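Protein-tyrosine-phosphatase (PDB 2Z72) probably hydrolyses phosphate esters of protein tyrosines, as a cold-active phosphatase of the calcineurin-like family that carries two zinc ions. Local coordinates at residues T34-K38 and L39-R43; D167-T170 and T171-R175. One frame throughout, in Å; residues are numbered along the deposited sequence.

In the fold
Contact 1 (34-38 with 39-43) and contact 2 (167-170 with 171-175) are both local, each within one unbroken stretch: a beta turn in contact 1, the end of a helix in contact 2. Their centres lie about 21 Å apart on the same side of the chain's centre. Contact 1 continues from outer strand 30-35 of a small antiparallel sheet, Ile36 and Val41 packing on strands 8-14 and 22-27; contact 2 is laid against the same sheet. Each is partly buried, through Ile36 and Val41 in one and Ala169 and Ile173 in the other. Contact 1 has one direct hydrogen bond and three bridging waters; contact 2 rests mainly on main-chain bonds, with one water and an arginine added.

Contact 1 (T34-K38 and L39-R43); sequences TSIEK and LQVNR
Glu37 and Gln40 are brought together by a type I' beta turn, closed by a hydrogen bond from Gln40 N to Glu37 O of 3.0 Å; the bond is nearly straight at its hydrogen (167°), although the donor stands above the carbonyl plane. The two corner residues, Lys38 and Leu39, both have positive phi, as this turn requires. Beyond the turn the arms run back roughly antiparallel but splayed, their end-to-end directions 136° apart, and the apolar contact is made by Ile36 and Val41. Their side chains cross obliquely, with Ile36 CD1 meeting Val41 CG2 at 3.8 Å. Ile36 touches with both branches: CG2, set anti to the backbone N by a chi1 of -64°, comes within 3.5 Å of Gln40 O, while the CG1 branch carries CD1 to the valine.

The turn links strand 30-35, an outer strand of the three-stranded antiparallel sheet, to strand 40-41, which pairs instead with strand 53-54. The chain thus passes from one sheet to another; Ile36 rests on Val13 and Ala23, Val41 on Pro11 and Trp25.

Waters complete the backbone bonding. At the turn itself, one molecule accepts from Leu39 N and donates to Ile36 O at 2.7 Å. A second accepts from Glu37 N and donates to Gln40 O at 2.6 Å, standing in for a direct bond between two atoms 4.3 Å apart. Where the arms part, the third joins Thr34 OG1 to the carbonyl of Asn42, donating to Asn42 O at 2.7 Å and bridging two atoms that lie 4.2 Å apart. The same threonine hydroxyl is also hydrogen-bonded to Trp25 NE1, which ties it to the neighbouring strand 22-27 as well as to the water.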
# COMPACT_ATOMS: atom_id res chain seq x y z
N THR A 34 -0.07 -24.91 11.13
CA THR A 34 -1.39 -25.43 10.99
C THR A 34 -1.74 -25.65 9.50
O THR A 34 -1.22 -24.99 8.62
CB THR A 34 -2.46 -24.56 11.64
OG1 THR A 34 -2.46 -23.27 10.98
CG2 THR A 34 -2.17 -24.37 13.13
N SER A 35 -2.59 -26.64 9.31
CA SER A 35 -3.15 -26.96 8.01
C SER A 35 -4.47 -26.22 7.85
O SER A 35 -5.31 -26.34 8.74
CB SER A 35 -3.39 -28.46 7.87
OG SER A 35 -2.16 -29.17 8.01
N ILE A 36 -4.64 -25.46 6.77
CA ILE A 36 -5.84 -24.66 6.66
C ILE A 36 -6.99 -25.44 6.02
O ILE A 36 -6.80 -25.99 4.92
CB ILE A 36 -5.54 -23.38 5.85
CG1 ILE A 36 -4.53 -22.49 6.59
CG2 ILE A 36 -6.80 -22.61 5.48
CD1 ILE A 36 -3.78 -21.50 5.78
N GLU A 37 -8.12 -25.47 6.74
CA GLU A 37 -9.34 -26.18 6.41
C GLU A 37 -10.37 -25.15 5.92
O GLU A 37 -10.63 -24.10 6.61
CB GLU A 37 -9.92 -26.98 7.57
CG GLU A 37 -9.01 -27.57 8.63
CD GLU A 37 -8.61 -28.97 8.23
OE1 GLU A 37 -7.85 -29.65 8.93
OE2 GLU A 37 -9.12 -29.27 7.11
N LYS A 38 -10.93 -25.41 4.73
CA LYS A 38 -12.07 -24.67 4.21
C LYS A 38 -11.74 -23.20 4.12
O LYS A 38 -12.60 -22.32 4.35
CB LYS A 38 -13.28 -24.89 5.10
CG LYS A 38 -13.70 -26.34 5.30
CD LYS A 38 -14.96 -26.54 6.12
CE LYS A 38 -15.77 -27.78 5.78
NZ LYS A 38 -17.13 -27.89 6.41
N LEU A 39 -10.49 -22.92 3.77
CA LEU A 39 -9.97 -21.54 3.54
C LEU A 39 -9.94 -20.67 4.78
O LEU A 39 -9.63 -19.47 4.68
CB LEU A 39 -10.68 -20.83 2.44
CG LEU A 39 -10.67 -21.58 1.08
CD1 LEU A 39 -11.38 -20.65 0.12
CD2 LEU A 39 -9.29 -21.96 0.58
N GLN A 40 -10.15 -21.20 5.98
CA GLN A 40 -10.23 -20.39 7.19
C GLN A 40 -8.90 -20.49 7.88
O GLN A 40 -8.42 -21.52 8.38
CB GLN A 40 -11.27 -20.97 8.13
CG GLN A 40 -12.70 -20.83 7.74
CD GLN A 40 -13.32 -19.46 7.71
OE1 GLN A 40 -12.76 -18.46 8.17
NE2 GLN A 40 -14.52 -19.35 7.16
N VAL A 41 -8.23 -19.37 7.95
CA VAL A 41 -6.95 -19.32 8.64
C VAL A 41 -7.21 -18.98 10.10
O VAL A 41 -7.38 -17.81 10.41
CB VAL A 41 -6.03 -18.28 7.99
CG1 VAL A 41 -4.70 -18.29 8.64
CG2 VAL A 41 -5.93 -18.50 6.47
N ASN A 42 -7.25 -20.05 10.89
CA ASN A 42 -7.58 -20.00 12.30
C ASN A 42 -6.33 -20.14 13.15
O ASN A 42 -5.49 -21.01 12.91
CB ASN A 42 -8.54 -21.13 12.69
CG ASN A 42 -9.92 -20.85 12.13
OD1 ASN A 42 -10.29 -19.70 11.85
ND2 ASN A 42 -10.64 -21.95 11.97
N ARG A 43 -6.24 -19.27 14.16
CA ARG A 43 -5.06 -19.25 15.02
C ARG A 43 -5.13 -20.41 15.96
O ARG A 43 -6.16 -20.77 16.52
CB ARG A 43 -5.12 -17.90 15.75
CG ARG A 43 -4.23 -17.65 16.84
CD ARG A 43 -4.77 -16.71 17.91
NE ARG A 43 -5.56 -15.65 17.51
CZ ARG A 43 -6.74 -15.13 17.69
NH1 ARG A 43 -7.67 -15.60 18.49
NH2 ARG A 43 -7.05 -14.02 17.03
O HOH W 1 -4.98 -22.42 10.65
O HOH W 2 -8.42 -24.83 3.03
O HOH W 3 -8.44 -23.89 9.43

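Contact 2 (D167-T170 and T171-R175)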
# COMPACT_ATOMS: atom_id res chain seq x y z
N ASP A 167 13.28 -11.10 13.14
CA ASP A 167 14.32 -12.17 13.16
C ASP A 167 13.80 -13.46 13.83
O ASP A 167 14.34 -14.52 13.58
CB ASP A 167 15.59 -11.68 13.90
CG ASP A 167 16.39 -10.62 13.26
OD1 ASP A 167 17.36 -10.10 13.86
OD2 ASP A 167 16.09 -10.27 12.09
N ILE A 168 12.82 -13.35 14.70
CA ILE A 168 12.23 -14.53 15.30
C ILE A 168 11.59 -15.38 14.21
O ILE A 168 11.86 -16.58 14.03
CB ILE A 168 11.25 -14.19 16.45
CG1 ILE A 168 11.89 -13.44 17.62
CG2 ILE A 168 10.57 -15.48 16.94
CD1 ILE A 168 12.99 -14.24 18.27
N ALA A 169 10.74 -14.77 13.38
CA ALA A 169 10.06 -15.50 12.31
C ALA A 169 11.07 -16.06 11.33
O ALA A 169 10.93 -17.23 10.92
CB ALA A 169 9.08 -14.58 11.61
N THR A 170 12.07 -15.29 10.92
CA THR A 170 13.01 -15.83 9.94
C THR A 170 13.83 -16.98 10.49
O THR A 170 14.15 -17.92 9.78
CB THR A 170 13.91 -14.74 9.32
OG1 THR A 170 14.59 -14.01 10.36
CG2 THR A 170 13.08 -13.75 8.55
N THR A 171 14.16 -16.92 11.78
CA THR A 171 14.91 -18.06 12.41
C THR A 171 13.99 -19.25 12.52
O THR A 171 14.35 -20.37 12.11
CB THR A 171 15.46 -17.62 13.77
OG1 THR A 171 16.44 -16.60 13.56
CG2 THR A 171 16.23 -18.80 14.40
N LEU A 172 12.79 -19.10 13.08
CA LEU A 172 11.93 -20.25 13.36
C LEU A 172 11.36 -20.90 12.12
O LEU A 172 11.25 -22.11 12.07
CB LEU A 172 10.81 -19.84 14.31
CG LEU A 172 11.26 -19.49 15.72
CD1 LEU A 172 10.08 -19.02 16.54
CD2 LEU A 172 11.93 -20.70 16.42
N ILE A 173 11.06 -20.09 11.13
CA ILE A 173 10.57 -20.61 9.83
C ILE A 173 11.71 -20.94 8.90
O ILE A 173 11.57 -21.52 7.78
CB ILE A 173 9.54 -19.64 9.23
CG1 ILE A 173 8.39 -19.40 10.19
CG2 ILE A 173 8.96 -20.10 7.91
CD1 ILE A 173 7.50 -18.21 9.88
N ASN A 174 12.92 -20.59 9.33
CA ASN A 174 14.12 -20.93 8.64
C ASN A 174 14.18 -20.51 7.19
O ASN A 174 14.49 -21.26 6.27
CB ASN A 174 14.39 -22.47 8.81
CG ASN A 174 15.81 -22.81 8.50
OD1 ASN A 174 16.73 -22.01 8.58
ND2 ASN A 174 15.98 -24.08 8.16
N ARG A 175 13.87 -19.23 6.98
CA ARG A 175 14.02 -18.63 5.67
C ARG A 175 14.14 -17.13 5.84
O ARG A 175 13.62 -16.59 6.83
CB ARG A 175 12.94 -19.03 4.74
CG ARG A 175 11.61 -18.56 5.18
CD ARG A 175 10.58 -19.42 4.45
NE ARG A 175 10.37 -20.72 5.09
CZ ARG A 175 9.43 -21.60 4.77
NH1 ARG A 175 8.58 -21.31 3.79
NH2 ARG A 175 9.33 -22.74 5.43
O HOH W 4 16.92 -15.27 11.25
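A local contact runs along the last turns of helix 166-172 and the residues that end it, on a helix that lies against the three-stranded sheet of 8-14, 22-27 and 30-35. Successive backbone bonds carry the helix forward: Leu172 N donates to Ile168 O at 2.8 Å, and Ile173 N to Ala169 O at 2.9 Å. One turn apart, the side chains of Ile168 and Leu172 lie side by side and point the same way, Ile168 CG2 being 3.6 Å from Leu172 CD1; both rest on Ile26. The buried pair is looser, Ala169 CB standing 4.3 Å from Ile173 CD1, and its two members share Tyr12 as a neighbour. A water links the hydroxyls of Thr170 and Thr171, donating to Thr171 OG1 at 2.7 Å. A bend at chi3 (81°) brings the guanidinium of Arg175 edge-on to Ile173 O, which accepts from NE at 3.1 Å and weakly from NH2. Asn174, the first residue to leave helical angles (phi 55°), turns the chain out of the helix as the C-prime residue. Arg175 N then reaches Thr170 O at 3.1 Å, in the carbonyl plane, and Asn174 N bonds weakly to Thr171 O, the pair of bonds that defines a Schellman motif at a helix C-terminus.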